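Local atomic coordinates of cation efflux system protein CusF (Escherichia coli, PDB entry 3E6Z), a protein that binds one copper ion per polypeptide as a periplasmic metallochaperone of the Cus efflux system, which confers resistance to copper and silver. Residues A[22-27]-A[71-76]. The protein carries 1 engineered substitution. Numbering follows the deposited sequence.
Sequences KKITIH and SLLQDI. With ACT (acetate ion), chain C.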
ATOM      1  N   LYS A  22       1.302   7.229 -11.377  1.00 13.89           N
ATOM      2  CA  LYS A  22       1.542   7.327  -9.908  1.00 12.92           C
ATOM      3  C   LYS A  22       0.827   6.157  -9.181  1.00 11.74           C
ATOM      4  O   LYS A  22       0.164   6.340  -8.173  1.00 12.24           O
ATOM      5  CB  LYS A  22       1.109   8.679  -9.327  1.00 14.19           C
ATOM      6  CG  LYS A  22       1.823   9.898  -9.994  1.00 15.76           C
ATOM      7  CD  LYS A  22       3.338   9.936  -9.800  1.00 17.47           C
ATOM      8  CE  LYS A  22       4.091  11.170 -10.244  1.00 17.84           C
ATOM      9  NZ  LYS A  22       4.019  11.426 -11.697  1.00 19.04           N
ATOM     10  N   LYS A  23       1.044   4.915  -9.716  1.00 11.23           N
ATOM     11  CA  LYS A  23       0.379   3.731  -9.205  1.00 11.15           C
ATOM     12  C   LYS A  23       1.445   2.651  -8.904  1.00 10.38           C
ATOM     13  O   LYS A  23       2.253   2.331  -9.780  1.00 12.21           O
ATOM     14  CB  LYS A  23      -0.644   3.185 -10.185  1.00 11.69           C
ATOM     15  CG  LYS A  23      -1.786   4.120 -10.533  1.00 11.75           C
ATOM     16  CD  LYS A  23      -2.778   4.355  -9.413  1.00 11.67           C
ATOM     17  CE  LYS A  23      -3.777   5.395  -9.842  1.00 11.61           C
ATOM     18  NZ  LYS A  23      -4.940   5.507  -8.868  1.00 11.94           N
ATOM     19  N   ILE A  24       1.384   2.108  -7.731  1.00  9.70           N
ATOM     20  CA  ILE A  24       2.225   0.961  -7.352  1.00  9.50           C
ATOM     21  C   ILE A  24       1.249  -0.191  -7.172  1.00  9.79           C
ATOM     22  O   ILE A  24       0.340  -0.153  -6.327  1.00 11.33           O
ATOM     23  CB  ILE A  24       2.960   1.220  -6.053  1.00  9.98           C
ATOM     24  CG1 ILE A  24       3.837   2.489  -6.160  1.00 10.35           C
ATOM     25  CG2 ILE A  24       3.923  -0.037  -5.746  1.00 10.25           C
ATOM     26  CD1 ILE A  24       4.521   2.808  -4.959  1.00 10.86           C
ATOM     27  N   THR A  25       1.439  -1.289  -7.977  1.00 10.23           N
ATOM     28  CA  THR A  25       0.645  -2.476  -7.851  1.00 10.77           C
ATOM     29  C   THR A  25       1.379  -3.432  -6.856  1.00 10.68           C
ATOM     30  O   THR A  25       2.567  -3.754  -7.101  1.00 11.63           O
ATOM     31  CB  THR A  25       0.454  -3.138  -9.222  1.00 11.80           C
ATOM     32  OG1 THR A  25      -0.212  -2.196 -10.063  1.00 13.29           O
ATOM     33  CG2 THR A  25      -0.357  -4.376  -9.180  1.00 12.92           C
ATOM     34  N   ILE A  26       0.704  -3.779  -5.778  1.00  9.95           N
ATOM     35  CA  ILE A  26       1.289  -4.567  -4.685  1.00  9.99           C
ATOM     36  C   ILE A  26       0.452  -5.760  -4.429  1.00 10.10           C
ATOM     37  O   ILE A  26      -0.796  -5.668  -4.297  1.00 10.52           O
ATOM     38  CB  ILE A  26       1.418  -3.730  -3.364  1.00  9.73           C
ATOM     39  CG1 ILE A  26       2.225  -2.477  -3.646  1.00  9.52           C
ATOM     40  CG2 ILE A  26       2.022  -4.608  -2.204  1.00 10.45           C
ATOM     41  CD1 ILE A  26       2.322  -1.503  -2.387  1.00 10.26           C
ATOM     42  N   HIS A  27       1.136  -6.959  -4.296  1.00 10.33           N
ATOM     43  CA  HIS A  27       0.411  -8.129  -3.842  1.00 10.23           C
ATOM     44  C   HIS A  27       0.663  -8.226  -2.325  1.00 10.82           C
ATOM     45  O   HIS A  27       1.779  -8.489  -1.836  1.00 11.15           O
ATOM     46  CB  HIS A  27       0.942  -9.378  -4.573  1.00 10.72           C
ATOM     47  CG  HIS A  27       0.140 -10.583  -4.210  1.00 10.66           C
ATOM     48  ND1 HIS A  27      -1.172 -10.663  -4.564  1.00 11.80           N
ATOM     49  CD2 HIS A  27       0.462 -11.706  -3.481  1.00 10.94           C
ATOM     50  CE1 HIS A  27      -1.637 -11.810  -4.075  1.00 11.89           C
ATOM     51  NE2 HIS A  27      -0.681 -12.449  -3.409  1.00 11.62           N
ATOM     52  N   SER A  71      -6.614   3.805  -2.822  1.00  8.89           N
ATOM     53  CA  SER A  71      -5.857   3.519  -1.599  1.00  8.60           C
ATOM     54  C   SER A  71      -4.611   4.408  -1.674  1.00  8.37           C
ATOM     55  O   SER A  71      -3.704   4.156  -2.488  1.00  8.91           O
ATOM     56  CB  SER A  71      -5.488   2.009  -1.550  1.00  8.93           C
ATOM     57  OG  SER A  71      -6.585   1.188  -1.569  1.00 10.78           O
ATOM     58  N   LEU A  72      -4.643   5.501  -0.908  1.00  8.58           N
ATOM     59  CA  LEU A  72      -3.594   6.510  -0.983  1.00  9.00           C
ATOM     60  C   LEU A  72      -2.449   6.149  -0.030  1.00  9.02           C
ATOM     61  O   LEU A  72      -2.649   5.930   1.156  1.00  9.06           O
ATOM     62  CB  LEU A  72      -4.155   7.861  -0.491  1.00  9.59           C
ATOM     63  CG  LEU A  72      -5.403   8.330  -1.274  1.00  9.93           C
ATOM     64  CD1 LEU A  72      -5.786   9.744  -0.683  1.00 10.90           C
ATOM     65  CD2 LEU A  72      -5.102   8.463  -2.807  1.00 10.68           C
ATOM     66  N   LEU A  73      -1.218   6.060  -0.606  1.00  8.98           N
ATOM     67  CA  LEU A  73      -0.078   5.685   0.281  1.00  8.61           C
ATOM     68  C   LEU A  73       0.326   6.775   1.180  1.00  8.58           C
ATOM     69  O   LEU A  73       0.597   7.931   0.771  1.00  8.71           O
ATOM     70  CB  LEU A  73       1.098   5.289  -0.628  1.00  8.52           C
ATOM     71  CG  LEU A  73       0.932   3.974  -1.365  1.00  9.06           C
ATOM     72  CD1 LEU A  73       1.939   3.881  -2.513  1.00 10.24           C
ATOM     73  CD2 LEU A  73       1.022   2.795  -0.411  1.00  9.75           C
ATOM     74  N   GLN A  74       0.441   6.475   2.477  1.00  8.58           N
ATOM     75  CA  GLN A  74       1.103   7.328   3.429  1.00  9.29           C
ATOM     76  C   GLN A  74       2.635   7.187   3.300  1.00  9.74           C
ATOM     77  O   GLN A  74       3.344   8.199   3.363  1.00 10.55           O
ATOM     78  CB  GLN A  74       0.705   6.946   4.873  1.00  9.04           C
ATOM     79  CG  GLN A  74      -0.825   7.017   5.200  1.00  9.27           C
ATOM     80  CD  GLN A  74      -1.288   8.481   5.319  1.00  9.46           C
ATOM     81  OE1 GLN A  74      -1.541   9.122   4.289  1.00 10.10           O
ATOM     82  NE2 GLN A  74      -1.348   8.967   6.544  1.00 10.48           N
ATOM     83  N   ASP A  75       3.096   5.933   3.162  1.00  9.08           N
ATOM     84  CA  ASP A  75       4.556   5.679   3.158  1.00  9.40           C
ATOM     85  C   ASP A  75       4.734   4.260   2.634  1.00  9.39           C
ATOM     86  O   ASP A  75       3.812   3.443   2.650  1.00 10.95           O
ATOM     87  CB  ASP A  75       5.150   5.879   4.549  1.00 10.53           C
ATOM     88  CG  ASP A  75       4.405   5.075   5.624  1.00 11.31           C
ATOM     89  OD1 ASP A  75       4.407   3.830   5.566  1.00 12.87           O
ATOM     90  OD2 ASP A  75       3.635   5.718   6.390  1.00 14.40           O
ATOM     91  N   ILE A  76       5.961   3.979   2.184  1.00  9.47           N
ATOM     92  CA  ILE A  76       6.311   2.630   1.729  1.00  9.69           C
ATOM     93  C   ILE A  76       7.798   2.589   1.828  1.00 10.07           C
ATOM     94  O   ILE A  76       8.524   3.475   1.495  1.00 11.29           O
ATOM     95  CB  ILE A  76       5.782   2.392   0.254  1.00 10.35           C
ATOM     96  CG1 ILE A  76       6.151   0.946  -0.181  1.00  9.98           C
ATOM     97  CG2 ILE A  76       6.279   3.426  -0.749  1.00 11.40           C
ATOM     98  CD1 ILE A  76       5.353   0.514  -1.339  1.00 10.98           C
TER
HETATM   99  C   ACT C  89      -6.911   2.276  -8.261  1.00 12.98           C
HETATM  100  O   ACT C  89      -6.193   3.186  -7.916  1.00 13.26           O
HETATM  101  OXT ACT C  89      -7.091   2.020  -9.510  1.00 14.48           O
HETATM  102  CH3 ACT C  89      -7.547   1.459  -7.226  1.00 14.07           C
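In Ile-24 and Ile-26 the CG1 branch stands anti to the carbonyl carbon (chi1 -58° in Ile-24) and the chain runs on extended, so that both CD1 methyls reach across toward 71-76. Ile-76 differs: its CG1 lies anti to the backbone N, chi1 -179°, which sends CD1 out to meet strand 23-28. Four buried aliphatic residues make this contact by their ends alone. Ile-26 CD1 and Ile-76 CD1 meet tip to tip at 3.8 Å, whereas Ile-24 and Leu-73 cross at about a right angle, their CD1 atoms 3.7 Å apart. Ile-24 CD1 also comes within 4.4 Å of Ile-76 CD1, a looser approach that links the two pairs. The backbones remain well separated, with Ile-24 CA 9.3 Å from Leu-73 CA, a spacing bridged by side chains rather than by strand pairing. At Gln-74 the chain turns a corner within a classic beta bulge facing Asn-63, and Leu-73 and Ile-76, before and after it, both point inward. Phe-62 touches both Ile-26 and Leu-73, while Val-14 and Ile-54 pack on Ile-24 and Met-51 on Ile-76. On the outer side of strand 23-28, Lys-23 NZ donates a 2.8 Å hydrogen bond to acetate O; Arg-42 NE is hydrogen-bonded to the same ion, probably a crystallisation component. The copper, about 9 Å from the side chain of Ile-26, is held by His-28, Met-39 and Met-41. Strands 8-18 and 59-67 separate 23-28 from 70-78 in the sheet, and such packing across the core is typical of a closed beta-barrel, here the five-stranded OB fold of CusF.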